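PDB 3R2C: transcription antitermination protein NusB from Aquifex aeolicus, which probably takes part in transcription antitermination of ribosomal RNA operons, binding RNA and specifically the boxA antiterminator sequence. Local coordinates for residues R4-W18 with Y46-I58. Residues are numbered along the deposited sequence; the frame is centred on the assembly and turned at random.
Sequences RKGARDTAFLVLYRW and YAKKLVDTAVRHI. With nucleotides of chain E.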
loop_
_atom_site.group_PDB
_atom_site.type_symbol
_atom_site.label_atom_id
_atom_site.label_comp_id
_atom_site.label_asym_id
_atom_site.label_seq_id
_atom_site.Cartn_x
_atom_site.Cartn_y
_atom_site.Cartn_z
ATOM N N ARG A 4 15.517 5.665 8.358
ATOM C CA ARG A 4 14.780 5.777 7.090
ATOM C C ARG A 4 14.084 4.479 6.657
ATOM O O ARG A 4 13.148 4.522 5.863
ATOM C CB ARG A 4 15.697 6.271 5.976
ATOM C CG ARG A 4 16.102 7.727 6.150
ATOM C CD ARG A 4 17.080 8.137 5.090
ATOM N NE ARG A 4 17.382 9.562 5.151
ATOM C CZ ARG A 4 18.171 10.193 4.284
ATOM N NH1 ARG A 4 18.736 9.519 3.290
ATOM N NH2 ARG A 4 18.389 11.494 4.408
ATOM N N LYS A 5 14.536 3.326 7.153
ATOM C CA LYS A 5 13.835 2.075 6.869
ATOM C C LYS A 5 12.419 2.133 7.443
ATOM O O LYS A 5 11.443 1.813 6.759
ATOM C CB LYS A 5 14.579 0.872 7.451
ATOM C CG LYS A 5 13.977 -0.475 7.083
ATOM C CD LYS A 5 14.880 -1.629 7.594
ATOM C CE LYS A 5 14.282 -3.012 7.300
ATOM N NZ LYS A 5 14.265 -3.299 5.828
ATOM N N GLY A 6 12.305 2.537 8.703
ATOM C CA GLY A 6 11.002 2.696 9.324
ATOM C C GLY A 6 10.165 3.758 8.622
ATOM O O GLY A 6 8.953 3.607 8.478
ATOM N N ALA A 7 10.802 4.833 8.179
ATOM C CA ALA A 7 10.069 5.922 7.514
ATOM C C ALA A 7 9.485 5.451 6.179
ATOM O O ALA A 7 8.384 5.851 5.799
ATOM C CB ALA A 7 10.983 7.113 7.295
ATOM N N ARG A 8 10.228 4.603 5.475
ATOM C CA ARG A 8 9.741 4.007 4.229
ATOM C C ARG A 8 8.551 3.077 4.477
ATOM O O ARG A 8 7.610 3.044 3.682
ATOM C CB ARG A 8 10.876 3.260 3.524
ATOM C CG ARG A 8 11.903 4.221 2.953
ATOM C CD ARG A 8 13.197 3.521 2.513
ATOM N NE ARG A 8 14.215 4.516 2.169
ATOM C CZ ARG A 8 15.459 4.526 2.642
ATOM N NH1 ARG A 8 15.887 3.553 3.456
ATOM N NH2 ARG A 8 16.288 5.495 2.282
ATOM N N ASP A 9 8.578 2.330 5.576
ATOM C CA ASP A 9 7.414 1.521 5.931
ATOM C C ASP A 9 6.177 2.406 6.191
ATOM O O ASP A 9 5.076 2.126 5.700
ATOM C CB ASP A 9 7.703 0.645 7.152
ATOM C CG ASP A 9 6.456 -0.104 7.636
ATOM O OD1 ASP A 9 6.092 -1.122 7.011
ATOM O OD2 ASP A 9 5.826 0.331 8.627
ATOM N N THR A 10 6.355 3.485 6.945
ATOM C CA THR A 10 5.249 4.416 7.187
ATOM C C THR A 10 4.690 4.961 5.880
ATOM O O THR A 10 3.476 4.960 5.663
ATOM C CB THR A 10 5.710 5.589 8.069
ATOM O OG1 THR A 10 6.112 5.076 9.346
ATOM C CG2 THR A 10 4.596 6.610 8.250
ATOM N N ALA A 11 5.580 5.432 5.012
ATOM C CA ALA A 11 5.175 6.047 3.759
ATOM C C ALA A 11 4.468 5.022 2.867
ATOM O O ALA A 11 3.442 5.333 2.245
ATOM C CB ALA A 11 6.392 6.629 3.034
ATOM N N PHE A 12 5.006 3.801 2.809
ATOM C CA PHE A 12 4.351 2.741 2.038
ATOM C C PHE A 12 2.919 2.481 2.537
ATOM O O PHE A 12 1.977 2.370 1.735
ATOM C CB PHE A 12 5.135 1.428 2.097
ATOM C CG PHE A 12 4.325 0.251 1.642
ATOM C CD1 PHE A 12 4.196 -0.028 0.293
ATOM C CD2 PHE A 12 3.669 -0.562 2.568
ATOM C CE1 PHE A 12 3.419 -1.105 -0.140
ATOM C CE2 PHE A 12 2.900 -1.631 2.150
ATOM C CZ PHE A 12 2.769 -1.900 0.785
ATOM N N LEU A 13 2.754 2.390 3.852
ATOM C CA LEU A 13 1.441 2.127 4.436
ATOM C C LEU A 13 0.462 3.226 4.059
ATOM O O LEU A 13 -0.719 2.955 3.795
ATOM C CB LEU A 13 1.528 1.997 5.967
ATOM C CG LEU A 13 2.338 0.774 6.432
ATOM C CD1 LEU A 13 2.387 0.667 7.955
ATOM C CD2 LEU A 13 1.775 -0.518 5.834
ATOM N N VAL A 14 0.946 4.464 4.027
ATOM C CA VAL A 14 0.076 5.576 3.672
ATOM C C VAL A 14 -0.344 5.499 2.201
ATOM O O VAL A 14 -1.521 5.628 1.905
ATOM C CB VAL A 14 0.683 6.950 4.045
ATOM C CG1 VAL A 14 -0.207 8.098 3.534
ATOM C CG2 VAL A 14 0.840 7.059 5.586
ATOM N N LEU A 15 0.605 5.260 1.298
ATOM C CA LEU A 15 0.298 5.147 -0.121
ATOM C C LEU A 15 -0.643 3.970 -0.377
ATOM O O LEU A 15 -1.555 4.072 -1.179
ATOM C CB LEU A 15 1.591 4.975 -0.941
ATOM C CG LEU A 15 2.540 6.183 -0.905
ATOM C CD1 LEU A 15 3.821 5.935 -1.728
ATOM C CD2 LEU A 15 1.827 7.451 -1.402
ATOM N N TYR A 16 -0.410 2.859 0.314
ATOM C CA TYR A 16 -1.244 1.668 0.195
ATOM C C TYR A 16 -2.685 2.003 0.600
ATOM O O TYR A 16 -3.637 1.719 -0.141
ATOM C CB TYR A 16 -0.632 0.540 1.040
ATOM C CG TYR A 16 -1.480 -0.711 1.247
ATOM C CD1 TYR A 16 -1.515 -1.725 0.294
ATOM C CD2 TYR A 16 -2.208 -0.887 2.413
ATOM C CE1 TYR A 16 -2.272 -2.879 0.497
ATOM C CE2 TYR A 16 -2.954 -2.028 2.628
ATOM C CZ TYR A 16 -2.987 -3.018 1.667
ATOM O OH TYR A 16 -3.756 -4.141 1.886
ATOM N N ARG A 17 -2.856 2.657 1.746
ATOM C CA ARG A 17 -4.195 3.062 2.185
ATOM C C ARG A 17 -4.854 4.071 1.264
ATOM O O ARG A 17 -6.068 4.037 1.042
ATOM C CB ARG A 17 -4.133 3.667 3.583
ATOM C CG ARG A 17 -4.313 2.643 4.648
ATOM C CD ARG A 17 -4.003 3.202 6.015
ATOM N NE ARG A 17 -3.512 2.139 6.877
ATOM C CZ ARG A 17 -3.497 2.195 8.201
ATOM N NH1 ARG A 17 -3.966 3.262 8.825
ATOM N NH2 ARG A 17 -3.036 1.163 8.884
ATOM N N TRP A 18 -4.054 4.986 0.742
ATOM C CA TRP A 18 -4.555 6.032 -0.151
ATOM C C TRP A 18 -5.106 5.369 -1.416
ATOM O O TRP A 18 -6.192 5.705 -1.896
ATOM C CB TRP A 18 -3.398 6.965 -0.490
ATOM C CG TRP A 18 -3.733 8.130 -1.358
ATOM C CD1 TRP A 18 -4.828 8.933 -1.283
ATOM C CD2 TRP A 18 -2.933 8.635 -2.428
ATOM N NE1 TRP A 18 -4.758 9.914 -2.239
ATOM C CE2 TRP A 18 -3.597 9.753 -2.958
ATOM C CE3 TRP A 18 -1.710 8.256 -2.983
ATOM C CZ2 TRP A 18 -3.096 10.484 -4.024
ATOM C CZ3 TRP A 18 -1.209 8.977 -4.042
ATOM C CH2 TRP A 18 -1.893 10.086 -4.546
ATOM N N TYR A 46 10.880 12.482 7.709
ATOM C CA TYR A 46 11.282 11.820 6.473
ATOM C C TYR A 46 10.087 11.094 5.829
ATOM O O TYR A 46 9.896 11.172 4.619
ATOM C CB TYR A 46 12.443 10.852 6.703
ATOM C CG TYR A 46 13.163 10.523 5.412
ATOM C CD1 TYR A 46 13.962 11.475 4.794
ATOM C CD2 TYR A 46 13.015 9.279 4.790
ATOM C CE1 TYR A 46 14.617 11.206 3.611
ATOM C CE2 TYR A 46 13.670 8.994 3.594
ATOM C CZ TYR A 46 14.474 9.971 3.014
ATOM O OH TYR A 46 15.138 9.738 1.827
ATOM N N ALA A 47 9.298 10.388 6.638
ATOM C CA ALA A 47 8.064 9.767 6.158
ATOM C C ALA A 47 7.141 10.802 5.510
ATOM O O ALA A 47 6.550 10.546 4.452
ATOM C CB ALA A 47 7.332 9.068 7.303
ATOM N N LYS A 48 6.993 11.959 6.149
ATOM C CA LYS A 48 6.089 12.991 5.639
ATOM C C LYS A 48 6.571 13.485 4.265
ATOM O O LYS A 48 5.766 13.731 3.357
ATOM C CB LYS A 48 6.009 14.157 6.624
ATOM C CG LYS A 48 5.060 15.287 6.228
ATOM C CD LYS A 48 5.177 16.443 7.222
ATOM C CE LYS A 48 3.852 17.170 7.434
ATOM N NZ LYS A 48 3.654 17.562 8.866
ATOM N N LYS A 49 7.885 13.604 4.115
ATOM C CA LYS A 49 8.482 14.061 2.865
ATOM C C LYS A 49 8.329 13.025 1.737
ATOM O O LYS A 49 8.030 13.391 0.601
ATOM C CB LYS A 49 9.951 14.408 3.069
ATOM C CG LYS A 49 10.586 15.100 1.868
ATOM C CD LYS A 49 11.813 15.876 2.288
ATOM C CE LYS A 49 12.833 14.954 2.899
ATOM N NZ LYS A 49 13.264 13.939 1.908
ATOM N N LEU A 50 8.513 11.743 2.054
ATOM C CA LEU A 50 8.290 10.669 1.080
ATOM C C LEU A 50 6.853 10.685 0.597
ATOM O O LEU A 50 6.607 10.628 -0.605
ATOM C CB LEU A 50 8.582 9.293 1.684
ATOM C CG LEU A 50 10.044 9.024 2.022
ATOM C CD1 LEU A 50 10.171 7.740 2.881
ATOM C CD2 LEU A 50 10.855 8.919 0.744
ATOM N N VAL A 51 5.912 10.754 1.534
ATOM C CA VAL A 51 4.490 10.761 1.175
ATOM C C VAL A 51 4.163 12.006 0.363
ATOM O O VAL A 51 3.509 11.926 -0.684
ATOM C CB VAL A 51 3.565 10.679 2.415
ATOM C CG1 VAL A 51 2.107 10.955 2.016
ATOM C CG2 VAL A 51 3.677 9.299 3.067
ATOM N N ASP A 52 4.629 13.160 0.820
ATOM C CA ASP A 52 4.317 14.408 0.111
ATOM C C ASP A 52 4.849 14.379 -1.324
ATOM O O ASP A 52 4.209 14.890 -2.255
ATOM C CB ASP A 52 4.893 15.624 0.846
ATOM C CG ASP A 52 4.154 15.928 2.143
ATOM O OD1 ASP A 52 3.052 15.368 2.356
ATOM O OD2 ASP A 52 4.673 16.736 2.947
ATOM N N THR A 53 6.013 13.767 -1.494
ATOM C CA THR A 53 6.681 13.724 -2.789
ATOM C C THR A 53 5.943 12.807 -3.754
ATOM O O THR A 53 5.678 13.189 -4.898
ATOM C CB THR A 53 8.138 13.217 -2.660
ATOM O OG1 THR A 53 8.895 14.128 -1.863
ATOM C CG2 THR A 53 8.795 13.083 -4.025
ATOM N N ALA A 54 5.610 11.605 -3.291
ATOM C CA ALA A 54 4.873 10.641 -4.110
ATOM C C ALA A 54 3.512 11.193 -4.515
ATOM O O ALA A 54 3.076 11.024 -5.653
ATOM C CB ALA A 54 4.685 9.314 -3.357
ATOM N N VAL A 55 2.821 11.828 -3.575
ATOM C CA VAL A 55 1.475 12.329 -3.856
ATOM C C VAL A 55 1.515 13.475 -4.868
ATOM O O VAL A 55 0.751 13.508 -5.842
ATOM C CB VAL A 55 0.786 12.825 -2.575
ATOM C CG1 VAL A 55 -0.434 13.711 -2.928
ATOM C CG2 VAL A 55 0.378 11.653 -1.691
ATOM N N ARG A 56 2.423 14.413 -4.651
ATOM C CA ARG A 56 2.524 15.582 -5.515
ATOM C C ARG A 56 3.013 15.243 -6.935
ATOM O O ARG A 56 2.758 15.993 -7.878
ATOM C CB ARG A 56 3.432 16.633 -4.868
ATOM C CG ARG A 56 3.969 17.681 -5.843
ATOM C CD ARG A 56 4.874 18.693 -5.150
ATOM N NE ARG A 56 6.283 18.429 -5.424
ATOM C CZ ARG A 56 7.165 18.009 -4.521
ATOM N NH1 ARG A 56 6.802 17.812 -3.257
ATOM N NH2 ARG A 56 8.423 17.795 -4.886
ATOM N N HIS A 57 3.734 14.137 -7.085
ATOM C CA HIS A 57 4.209 13.718 -8.401
ATOM C C HIS A 57 3.555 12.425 -8.906
ATOM O O HIS A 57 4.071 11.758 -9.804
ATOM C CB HIS A 57 5.723 13.552 -8.339
ATOM C CG HIS A 57 6.437 14.833 -8.063
ATOM N ND1 HIS A 57 6.497 15.860 -8.981
ATOM C CD2 HIS A 57 7.114 15.264 -6.973
ATOM C CE1 HIS A 57 7.180 16.867 -8.468
ATOM N NE2 HIS A 57 7.571 16.529 -7.252
ATOM N N ILE A 58 2.391 12.096 -8.371
ATOM C CA ILE A 58 1.824 10.769 -8.598
ATOM C C ILE A 58 1.579 10.454 -10.091
ATOM O O ILE A 58 1.813 9.326 -10.522
ATOM C CB ILE A 58 0.536 10.569 -7.778
ATOM C CG1 ILE A 58 0.116 9.089 -7.768
ATOM C CG2 ILE A 58 -0.581 11.471 -8.303
ATOM C CD1 ILE A 58 1.157 8.156 -7.150
ATOM O "O5'" G E 1 23.940 1.489 10.313
ATOM C "C5'" G E 1 23.414 0.285 10.859
ATOM C "C4'" G E 1 23.105 -0.722 9.782
ATOM O "O4'" G E 1 21.994 -0.234 8.973
ATOM C "C3'" G E 1 24.233 -0.989 8.793
ATOM O "O3'" G E 1 24.046 -2.300 8.271
ATOM C "C2'" G E 1 23.936 0.052 7.710
ATOM O "O2'" G E 1 24.548 -0.182 6.459
ATOM C "C1'" G E 1 22.414 -0.066 7.636
ATOM N N9 G E 1 21.719 1.096 7.087
ATOM C C8 G E 1 21.977 2.450 7.102
ATOM N N7 G E 1 21.036 3.141 6.500
ATOM C C5 G E 1 20.113 2.192 6.079
ATOM C C6 G E 1 18.882 2.297 5.364
ATOM O O6 G E 1 18.342 3.311 4.941
ATOM N N1 G E 1 18.269 1.063 5.156
ATOM C C2 G E 1 18.794 -0.134 5.576
ATOM N N2 G E 1 18.110 -1.249 5.305
ATOM N N3 G E 1 19.934 -0.244 6.225
ATOM C C4 G E 1 20.529 0.940 6.435
ATOM P P G E 2 25.279 -3.288 7.979
ATOM O OP1 G E 2 25.195 -4.370 8.946
ATOM O OP2 G E 2 26.512 -2.462 7.918
ATOM O "O5'" G E 2 24.916 -3.835 6.533
ATOM C "C5'" G E 2 25.577 -4.950 5.962
ATOM C "C4'" G E 2 24.715 -5.593 4.898
ATOM O "O4'" G E 2 23.558 -6.218 5.514
ATOM C "C3'" G E 2 24.101 -4.637 3.874
ATOM O "O3'" G E 2 25.003 -4.266 2.849
ATOM C "C2'" G E 2 22.897 -5.420 3.364
ATOM O "O2'" G E 2 23.285 -6.371 2.385
ATOM C "C1'" G E 2 22.453 -6.164 4.630
ATOM N N9 G E 2 21.327 -5.488 5.310
ATOM C C8 G E 2 21.385 -4.531 6.288
ATOM N N7 G E 2 20.203 -4.120 6.659
ATOM C C5 G E 2 19.314 -4.840 5.877
ATOM C C6 G E 2 17.893 -4.815 5.839
ATOM O O6 G E 2 17.122 -4.124 6.527
ATOM N N1 G E 2 17.386 -5.714 4.905
ATOM C C2 G E 2 18.155 -6.513 4.096
ATOM N N2 G E 2 17.480 -7.311 3.268
ATOM N N3 G E 2 19.485 -6.541 4.119
ATOM C C4 G E 2 19.993 -5.685 5.030
#
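Arg4 lies flat on Tyr46: its guanidinium is turned only 10° from the ring plane, with NE 3.6 Å from Tyr46 CE1. Arg4 CG, anti to the carbonyl carbon, lies over the same face in a CH-pi contact, 3.9 Å from the ring centroid, and the extended chain beyond it carries the guanidinium across the ring. Ala7 CB meets the edge of this ring at CD2. Tyr46 OH hydrogen-bonds Glu91, which also forms a salt bridge with Arg8 NE, while Arg8 NH1 gives a fairly straight bond (161°) to O6 of nucleotide G1 of chain E, 2.9 Å away, and pairs with Asp106 as well. Were Tyr46 cut back to an alanine, the Arg4 guanidinium would probably lose the ring it lies on and be freer to turn, and Glu91 would lose a hydroxyl partner. Away from the nucleotides the contact turns apolar. Segments 4-18 and 46-56, on helices 3-21 and 41-56 of the all-helical NusB fold, run in roughly the same direction, with axes 8.3 Å apart at closest approach and a crossing angle of -41°. Small residues permit that closeness: Ala7 and Ala47 approach CB to CB, and Ala11 CB touches Leu50 CB at 3.7 Å. Val51 CG2 presses on Ala11 CA at 3.6 Å and also meets Val14 CB. One turn on, both methyls of Leu15 straddle Ala54 CB. At the far end Val55 CG2 sits over one face of the Trp18 six-membered ring, 4.0 Å from its centroid, while the Ile58 side chain, which runs counter to that of Trp18, brings CG1 against CH2. Pro25 of helix 25-36 also packs on Trp18.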